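Local coordinates for protein valine-pyruvate aminotransferase (Salmonella typhimurium, PDB 3G7Q) that probably transfers the amino group of L-valine to pyruvate, giving 3-methyl-2-oxobutanoate and L-alanine, with pyridoxal 5'-phosphate as cofactor, at residues A[87-90]-A[96-99]; A[109-114]-A[217-222]; A[186-191]-A[200-205]. All coordinates share one frame; numbering follows the deposited sequence.

Contact 1: A[87-90]-A[96-99]; sequences LLRE and IEPQ
Arg-89 NH1 is the polar centre of this contact. It gives a hydrogen bond to Ile-96 O at 3.0 Å, with an N-H...O angle of 155°. The bond is fairly straight, but the donor stands above the carbonyl plane. The carbonyl oxygen itself stays near the plane of the guanidinium, at its edge. A second oxygen meets the same nitrogen in another way. Glu-97 OE2 lies 3.1 Å from Arg-89 NH1, over one face of the guanidinium. This salt bridge rests on charge alone, because no N-H points at the oxygen. The guanidinium and carboxylate planes are 31° apart. Asp-95 adds a long, weak ion pair to Arg-89 NH1. The guanidinium thus gathers one carbonyl and two acidic groups just beyond the end of its own helix.

The arginine chain bends at chi3 (78°), which turns the guanidinium toward Ile-96 O. Its aliphatic part also touches Ile-96 O, with Arg-89 CD at 3.1 Å. Glu-97 starts away from the helix. The chain folds at chi2, and this turns the carboxylate back to the guanidinium of Arg-89. Beside the arginine, Leu-88 CB and Ile-96 CG1 make a loose apolar contact at 4.5 Å. Arg-89 and Glu-97 are partly exposed, while Leu-88 and Ile-96 are buried. A bound 1,2-ethanediol, probably from the crystallisation liquor, lies near Glu-97.

The contact closes the connection from helix 77-92 to strand 101-104, at the margin of the large domain. Strand 101-104 is the outermost strand on this side of the seven-stranded sheet. Leu-88 and Ile-96 both rest on Ile-262 of the adjacent strand 259-262, and Pro-98 packs back on helix 77-92.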
loop_
_atom_site.group_PDB
_atom_site.type_symbol
_atom_site.label_atom_id
_atom_site.label_comp_id
_atom_site.label_asym_id
_atom_site.label_seq_id
_atom_site.Cartn_x
_atom_site.Cartn_y
_atom_site.Cartn_z
ATOM N N LEU A 87 0.630 -15.054 19.760
ATOM C CA LEU A 87 1.466 -16.053 19.110
ATOM C C LEU A 87 2.934 -15.922 19.492
ATOM O O LEU A 87 3.592 -16.933 19.856
ATOM C CB LEU A 87 1.371 -15.932 17.589
ATOM C CG LEU A 87 2.247 -16.852 16.740
ATOM C CD1 LEU A 87 1.770 -18.286 16.905
ATOM C CD2 LEU A 87 2.230 -16.427 15.267
ATOM N N LEU A 88 3.460 -14.703 19.393
ATOM C CA LEU A 88 4.892 -14.482 19.666
ATOM C C LEU A 88 5.212 -14.607 21.150
ATOM O O LEU A 88 6.264 -15.162 21.524
ATOM C CB LEU A 88 5.359 -13.139 19.095
ATOM C CG LEU A 88 5.326 -13.030 17.561
ATOM C CD1 LEU A 88 5.657 -11.590 17.145
ATOM C CD2 LEU A 88 6.240 -14.054 16.825
ATOM N N ARG A 89 4.309 -14.123 21.987
ATOM C CA ARG A 89 4.446 -14.289 23.425
ATOM C C ARG A 89 4.488 -15.768 23.829
ATOM O O ARG A 89 5.394 -16.191 24.568
ATOM C CB ARG A 89 3.282 -13.642 24.163
ATOM C CG ARG A 89 3.255 -12.135 24.142
ATOM C CD ARG A 89 1.936 -11.603 24.669
ATOM N NE ARG A 89 1.866 -11.633 26.107
ATOM C CZ ARG A 89 2.477 -10.763 26.913
ATOM N NH1 ARG A 89 3.259 -9.798 26.426
ATOM N NH2 ARG A 89 2.344 -10.878 28.230
ATOM N N GLU A 90 3.543 -16.566 23.341
ATOM C CA GLU A 90 3.451 -17.970 23.789
ATOM C C GLU A 90 4.387 -18.946 23.106
ATOM O O GLU A 90 4.746 -19.958 23.709
ATOM C CB GLU A 90 2.002 -18.488 23.695
ATOM C CG GLU A 90 1.075 -17.900 24.752
ATOM C CD GLU A 90 1.532 -18.197 26.179
ATOM O OE1 GLU A 90 1.788 -19.384 26.514
ATOM O OE2 GLU A 90 1.631 -17.229 26.965
ATOM N N ILE A 96 5.846 -9.096 23.776
ATOM C CA ILE A 96 5.215 -8.310 22.723
ATOM C C ILE A 96 3.760 -8.043 23.082
ATOM O O ILE A 96 3.089 -8.912 23.595
ATOM C CB ILE A 96 5.272 -9.080 21.372
ATOM C CG1 ILE A 96 6.715 -9.309 20.929
ATOM C CG2 ILE A 96 4.583 -8.332 20.239
ATOM C CD1 ILE A 96 7.551 -8.061 20.964
ATOM N N GLU A 97 3.293 -6.820 22.841
ATOM C CA GLU A 97 1.904 -6.471 23.027
ATOM C C GLU A 97 1.455 -5.878 21.706
ATOM O O GLU A 97 2.290 -5.581 20.866
ATOM C CB GLU A 97 1.745 -5.452 24.149
ATOM C CG GLU A 97 2.017 -5.981 25.560
ATOM C CD GLU A 97 1.011 -7.027 26.034
ATOM O OE1 GLU A 97 0.037 -7.332 25.304
ATOM O OE2 GLU A 97 1.194 -7.539 27.160
ATOM N N PRO A 98 0.131 -5.699 21.502
ATOM C CA PRO A 98 -0.333 -5.091 20.237
ATOM C C PRO A 98 0.316 -3.743 19.903
ATOM O O PRO A 98 0.508 -3.430 18.735
ATOM C CB PRO A 98 -1.842 -4.928 20.464
ATOM C CG PRO A 98 -2.184 -6.003 21.414
ATOM C CD PRO A 98 -0.998 -6.112 22.351
ATOM N N GLN A 99 0.703 -2.982 20.923
ATOM C CA GLN A 99 1.349 -1.678 20.740
ATOM C C GLN A 99 2.767 -1.802 20.182
ATOM O O GLN A 99 3.389 -0.789 19.858
ATOM C CB GLN A 99 1.429 -0.892 22.047
ATOM C CG GLN A 99 0.206 -0.995 22.932
ATOM C CD GLN A 99 0.241 -2.238 23.814
ATOM O OE1 GLN A 99 1.179 -2.441 24.596
ATOM N NE2 GLN A 99 -0.787 -3.061 23.702
#

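Contact 2: A[109-114]-A[217-222]; sequences SAFFYL and VIDNAY
Phe-111 and Leu-114 meet Val-217 at a single methyl. Val-217 CG1 is 3.6 Å from Phe-111 CE1 and 3.7 Å from Leu-114 CD1. The valine torsion explains this: CG1 lies opposite the backbone N (chi1 -177°), and CB itself points at the helix. Phe-111 spans two positions of the strand. At its far end the ring meets Asp-219, with Phe-111 CZ 3.6 Å from Asp-219 CB. Phe-111 CE2 comes 3.5 Å from Asp-219 OD2. Ring and carboxylate planes are 45° apart, and the approach is oblique.

The carboxylate is also tied to its own chain. Asp-219 OD1 accepts a hydrogen bond from Ala-221 N at 3.1 Å, which makes an Asx turn. The amide comes from above the carboxylate plane. The turn and the phenylalanine together limit how the aspartate can rotate. In class I aminotransferases an aspartate of the D-x-A-Y sequence pairs with the pyridine nitrogen of pyridoxal phosphate. Asp-219 begins the matching sequence, and its position at this strand end is consistent with that role. Phe-111 would then be a second-shell residue that positions it.

Further out, Phe-111 touches Cys-185 and Cys-245, and Leu-114 touches Ile-243 and Ile-271. Ser-109 packs on Ser-279 of the second subunit.

The segments 109-114 and 217-219 run nearly antiparallel, at 170°, with their axes 11.3 Å apart. Val-217 and Asp-219 point at the helix and Ile-218 away from it, which puts helix 107-118 on one face of the large seven-stranded sheet. Strand 216-219 is central in that sheet, between the parallel strands 181-187 and 242-247. Helix 265-278 flanks helix 107-118 through Leu-114 and Tyr-113.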
loop_
_atom_site.group_PDB
_atom_site.type_symbol
_atom_site.label_atom_id
_atom_site.label_comp_id
_atom_site.label_asym_id
_atom_site.label_seq_id
_atom_site.Cartn_x
_atom_site.Cartn_y
_atom_site.Cartn_z
ATOM N N SER A 109 7.014 -1.462 1.578
ATOM C CA SER A 109 6.430 -0.269 2.188
ATOM C C SER A 109 6.937 -0.125 3.634
ATOM O O SER A 109 7.117 0.979 4.145
ATOM C CB SER A 109 4.906 -0.340 2.170
ATOM O OG SER A 109 4.466 -1.521 2.827
ATOM N N ALA A 110 7.120 -1.253 4.310
ATOM C CA ALA A 110 7.698 -1.240 5.651
ATOM C C ALA A 110 9.046 -0.501 5.650
ATOM O O ALA A 110 9.253 0.404 6.448
ATOM C CB ALA A 110 7.862 -2.656 6.154
ATOM N N PHE A 111 9.947 -0.857 4.734
ATOM C CA PHE A 111 11.265 -0.199 4.714
ATOM C C PHE A 111 11.212 1.272 4.305
ATOM O O PHE A 111 11.984 2.088 4.822
ATOM C CB PHE A 111 12.269 -1.025 3.915
ATOM C CG PHE A 111 12.674 -2.259 4.650
ATOM C CD1 PHE A 111 13.662 -2.196 5.624
ATOM C CD2 PHE A 111 12.007 -3.455 4.460
ATOM C CE1 PHE A 111 14.010 -3.319 6.340
ATOM C CE2 PHE A 111 12.342 -4.568 5.173
ATOM C CZ PHE A 111 13.349 -4.495 6.121
ATOM N N PHE A 112 10.273 1.625 3.423
ATOM C CA PHE A 112 10.078 3.009 3.060
ATOM C C PHE A 112 9.776 3.840 4.302
ATOM O O PHE A 112 10.312 4.936 4.472
ATOM C CB PHE A 112 8.943 3.148 2.031
ATOM C CG PHE A 112 8.717 4.548 1.586
ATOM C CD1 PHE A 112 9.603 5.161 0.706
ATOM C CD2 PHE A 112 7.632 5.271 2.050
ATOM C CE1 PHE A 112 9.405 6.470 0.302
ATOM C CE2 PHE A 112 7.429 6.561 1.651
ATOM C CZ PHE A 112 8.309 7.170 0.780
ATOM N N TYR A 113 8.905 3.339 5.177
ATOM C CA TYR A 113 8.627 4.059 6.424
ATOM C C TYR A 113 9.867 4.138 7.321
ATOM O O TYR A 113 10.204 5.202 7.831
ATOM C CB TYR A 113 7.488 3.420 7.236
ATOM C CG TYR A 113 6.139 3.452 6.553
ATOM C CD1 TYR A 113 5.609 4.651 6.083
ATOM C CD2 TYR A 113 5.366 2.304 6.427
ATOM C CE1 TYR A 113 4.370 4.695 5.451
ATOM C CE2 TYR A 113 4.116 2.342 5.807
ATOM C CZ TYR A 113 3.633 3.537 5.315
ATOM O OH TYR A 113 2.401 3.585 4.697
ATOM N N LEU A 114 10.549 3.019 7.499
ATOM C CA LEU A 114 11.715 3.006 8.386
ATOM C C LEU A 114 12.794 3.948 7.884
ATOM O O LEU A 114 13.305 4.750 8.665
ATOM C CB LEU A 114 12.245 1.573 8.563
ATOM C CG LEU A 114 11.235 0.607 9.213
ATOM C CD1 LEU A 114 11.790 -0.819 9.193
ATOM C CD2 LEU A 114 10.860 1.073 10.617
ATOM N N VAL A 217 17.561 -3.251 12.386
ATOM C CA VAL A 217 16.392 -3.650 11.633
ATOM C C VAL A 217 16.696 -4.999 11.002
ATOM O O VAL A 217 17.724 -5.146 10.334
ATOM C CB VAL A 217 16.049 -2.594 10.550
ATOM C CG1 VAL A 217 14.776 -2.977 9.818
ATOM C CG2 VAL A 217 15.889 -1.200 11.184
ATOM N N ILE A 218 15.825 -5.980 11.239
ATOM C CA ILE A 218 15.988 -7.339 10.709
ATOM C C ILE A 218 14.788 -7.733 9.846
ATOM O O ILE A 218 13.654 -7.789 10.319
ATOM C CB ILE A 218 16.165 -8.400 11.820
ATOM C CG1 ILE A 218 17.276 -7.983 12.792
ATOM C CG2 ILE A 218 16.447 -9.771 11.182
ATOM C CD1 ILE A 218 17.422 -8.880 14.069
ATOM N N ASP A 219 15.043 -7.964 8.569
ATOM C CA ASP A 219 14.015 -8.402 7.660
ATOM C C ASP A 219 13.914 -9.936 7.771
ATOM O O ASP A 219 14.842 -10.649 7.373
ATOM C CB ASP A 219 14.336 -7.996 6.245
ATOM C CG ASP A 219 13.179 -8.277 5.297
ATOM O OD1 ASP A 219 12.190 -8.913 5.724
ATOM O OD2 ASP A 219 13.256 -7.820 4.150
ATOM N N ASN A 220 12.780 -10.408 8.305
ATOM C CA ASN A 220 12.491 -11.828 8.597
ATOM C C ASN A 220 11.401 -12.346 7.639
ATOM O O ASN A 220 10.653 -13.256 7.995
ATOM C CB ASN A 220 12.029 -11.938 10.038
ATOM C CG ASN A 220 12.047 -13.367 10.630
ATOM O OD1 ASN A 220 11.018 -13.896 11.064
ATOM N ND2 ASN A 220 13.200 -13.955 10.676
ATOM N N ALA A 221 11.366 -11.848 6.410
ATOM C CA ALA A 221 10.396 -12.322 5.398
ATOM C C ALA A 221 10.438 -13.826 5.131
ATOM O O ALA A 221 9.414 -14.398 4.727
ATOM C CB ALA A 221 10.565 -11.573 4.069
ATOM N N TYR A 222 11.601 -14.459 5.320
ATOM C CA TYR A 222 11.755 -15.873 5.053
ATOM C C TYR A 222 11.984 -16.729 6.279
ATOM O O TYR A 222 12.061 -17.940 6.159
ATOM C CB TYR A 222 12.945 -16.102 4.083
ATOM C CG TYR A 222 12.706 -15.517 2.722
ATOM C CD1 TYR A 222 12.001 -16.225 1.749
ATOM C CD2 TYR A 222 13.154 -14.253 2.404
ATOM C CE1 TYR A 222 11.772 -15.689 0.519
ATOM C CE2 TYR A 222 12.929 -13.716 1.160
ATOM C CZ TYR A 222 12.224 -14.446 0.236
ATOM O OH TYR A 222 11.993 -13.937 -0.991
#

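Contact 3: A[186-191]-A[200-205]; sequences VSRPTN and EELMKL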
loop_
_atom_site.group_PDB
_atom_site.type_symbol
_atom_site.label_atom_id
_atom_site.label_comp_id
_atom_site.label_asym_id
_atom_site.label_seq_id
_atom_site.Cartn_x
_atom_site.Cartn_y
_atom_site.Cartn_z
ATOM N N VAL A 186 19.732 -5.556 8.259
ATOM C CA VAL A 186 20.139 -6.876 7.799
ATOM C C VAL A 186 18.865 -7.682 7.525
ATOM O O VAL A 186 17.779 -7.306 7.946
ATOM C CB VAL A 186 21.001 -7.638 8.823
ATOM C CG1 VAL A 186 22.296 -6.935 9.087
ATOM C CG2 VAL A 186 20.230 -7.855 10.131
ATOM N N SER A 187 18.988 -8.761 6.775
ATOM C CA SER A 187 17.865 -9.681 6.546
ATOM C C SER A 187 18.360 -11.029 7.047
ATOM O O SER A 187 19.580 -11.235 7.154
ATOM C CB SER A 187 17.458 -9.729 5.079
ATOM O OG SER A 187 18.580 -10.074 4.271
ATOM N N ARG A 188 17.440 -11.945 7.385
ATOM C CA ARG A 188 17.837 -13.251 7.896
ATOM C C ARG A 188 16.703 -14.251 7.814
ATOM O O ARG A 188 15.752 -14.154 8.593
ATOM C CB ARG A 188 18.271 -13.130 9.366
ATOM C CG ARG A 188 19.029 -14.302 9.933
ATOM C CD ARG A 188 19.225 -14.111 11.426
ATOM N NE ARG A 188 20.314 -14.906 11.962
ATOM C CZ ARG A 188 20.376 -15.381 13.213
ATOM N NH1 ARG A 188 19.366 -15.209 14.063
ATOM N NH2 ARG A 188 21.423 -16.067 13.615
ATOM N N PRO A 189 16.750 -15.196 6.858
ATOM C CA PRO A 189 17.715 -15.395 5.759
ATOM C C PRO A 189 17.632 -14.276 4.744
ATOM O O PRO A 189 16.630 -13.555 4.658
ATOM C CB PRO A 189 17.271 -16.697 5.094
ATOM C CG PRO A 189 16.344 -17.369 6.102
ATOM C CD PRO A 189 15.718 -16.243 6.877
ATOM N N THR A 190 18.688 -14.159 3.946
ATOM C CA THR A 190 18.831 -13.034 3.033
ATOM C C THR A 190 18.488 -13.297 1.570
ATOM O O THR A 190 18.821 -14.344 1.024
ATOM C CB THR A 190 20.307 -12.569 3.077
ATOM O OG1 THR A 190 20.646 -12.182 4.412
ATOM C CG2 THR A 190 20.581 -11.395 2.101
ATOM N N ASN A 191 17.760 -12.344 0.993
ATOM C CA ASN A 191 17.613 -12.215 -0.455
ATOM C C ASN A 191 18.757 -11.207 -0.748
ATOM O O ASN A 191 18.715 -10.069 -0.278
ATOM C CB ASN A 191 16.229 -11.669 -0.790
ATOM C CG ASN A 191 16.057 -11.273 -2.255
ATOM O OD1 ASN A 191 17.013 -11.287 -3.068
ATOM N ND2 ASN A 191 14.817 -10.847 -2.607
ATOM N N GLU A 200 26.608 -15.065 16.412
ATOM C CA GLU A 200 27.682 -14.208 16.929
ATOM C C GLU A 200 27.717 -12.862 16.193
ATOM O O GLU A 200 27.839 -11.812 16.809
ATOM C CB GLU A 200 29.020 -14.928 16.813
ATOM C CG GLU A 200 30.189 -14.235 17.509
ATOM N N GLU A 201 27.611 -12.898 14.880
ATOM C CA GLU A 201 27.556 -11.660 14.097
ATOM C C GLU A 201 26.367 -10.787 14.470
ATOM O O GLU A 201 26.477 -9.573 14.634
ATOM C CB GLU A 201 27.464 -11.979 12.597
ATOM C CG GLU A 201 28.787 -12.492 12.036
ATOM C CD GLU A 201 28.682 -13.050 10.620
ATOM O OE1 GLU A 201 27.599 -13.569 10.218
ATOM O OE2 GLU A 201 29.696 -12.955 9.891
ATOM N N LEU A 202 25.209 -11.406 14.611
ATOM C CA LEU A 202 23.999 -10.664 14.917
ATOM C C LEU A 202 24.081 -10.050 16.328
ATOM O O LEU A 202 23.664 -8.899 16.521
ATOM C CB LEU A 202 22.766 -11.573 14.734
ATOM C CG LEU A 202 21.403 -10.868 14.756
ATOM C CD1 LEU A 202 21.315 -9.845 13.639
ATOM C CD2 LEU A 202 20.269 -11.918 14.644
HETATM N N MSE A 203 24.540 -10.817 17.314
HETATM C CA MSE A 203 24.624 -10.297 18.689
HETATM C C MSE A 203 25.571 -9.128 18.780
HETATM O O MSE A 203 25.329 -8.172 19.501
HETATM C CB MSE A 203 25.039 -11.388 19.656
HETATM C CG MSE A 203 23.922 -12.368 19.835
HETATM SE SE MSE A 203 24.241 -13.638 21.220
HETATM C CE MSE A 203 25.754 -14.689 20.466
ATOM N N LYS A 204 26.676 -9.204 18.029
ATOM C CA LYS A 204 27.662 -8.108 17.942
ATOM C C LYS A 204 27.001 -6.861 17.344
ATOM O O LYS A 204 27.083 -5.771 17.915
ATOM C CB LYS A 204 28.891 -8.494 17.100
ATOM C CG LYS A 204 29.879 -9.480 17.721
ATOM C CD LYS A 204 31.044 -9.690 16.745
ATOM C CE LYS A 204 32.012 -10.776 17.150
ATOM N NZ LYS A 204 33.077 -10.968 16.097
ATOM N N LEU A 205 26.321 -7.030 16.208
ATOM C CA LEU A 205 25.559 -5.920 15.592
ATOM C C LEU A 205 24.521 -5.333 16.549
ATOM O O LEU A 205 24.331 -4.114 16.586
ATOM C CB LEU A 205 24.883 -6.357 14.286
ATOM C CG LEU A 205 25.785 -6.654 13.096
ATOM C CD1 LEU A 205 24.982 -7.215 11.907
ATOM C CD2 LEU A 205 26.580 -5.389 12.685
#
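Val-186 and Leu-202 are the closest backbone positions, with their CA atoms 8.9 Å apart, so side chains alone bridge the gap. Residues 186-187 end a strand. The chain then stays extended and enters a cis peptide bond before Pro-189. Residues 200-205 are regular helix, with Leu-205 N bonded to Glu-201 O at 3.0 Å.

The two methyls of Val-186 take different partners. Val-186 CG1 meets Leu-205 CD1 at 3.9 Å, and Val-186 CG2 meets Leu-202 CD1 at 4.2 Å. The leucines are one helical turn apart on the same side of the helix.

This is the packing of a beta-alpha-beta crossover. Strand 181-187, helix 199-211 and strand 216-219 follow in order, and the two strands are parallel neighbours. Leu-202 also covers Leu-216 and Ile-218, so one side chain touches both strands.

Arg-188 extends the contact past the strand end. Its CG is set opposite the backbone N (chi1 -165°), and the chain runs straight out to NE. Leu-202 CD2 lies over one face of the guanidinium, 3.5 Å from Arg-188 NH1 and offset toward the rim. The buried guanidinium is held by three groups outside the segments. NH2 forms a salt bridge with Asp-199, NE bonds to Ile-197 O, and NH1 bonds to Arg-235 O.

How the contacts relate
From the N terminus, contact 1 comes first and closes a short loop as helix 77-92 gives way to strand 101-104. It is complete before contact 2 opens in helix 107-118. Contact 2 then spans about a hundred residues, up to strand 216-219. Contact 3 opens and closes within that span, and none of the three cross. Contacts 2 and 3 meet in the sheet, where Asp-219 N lies 2.9 Å from Val-186 O in a probable hydrogen bond. They put helices 107-118 and 199-211 on opposite faces of these neighbouring strands. Contact 1 stands apart at the sheet's margin, its centre about 18 Å from that of contact 2.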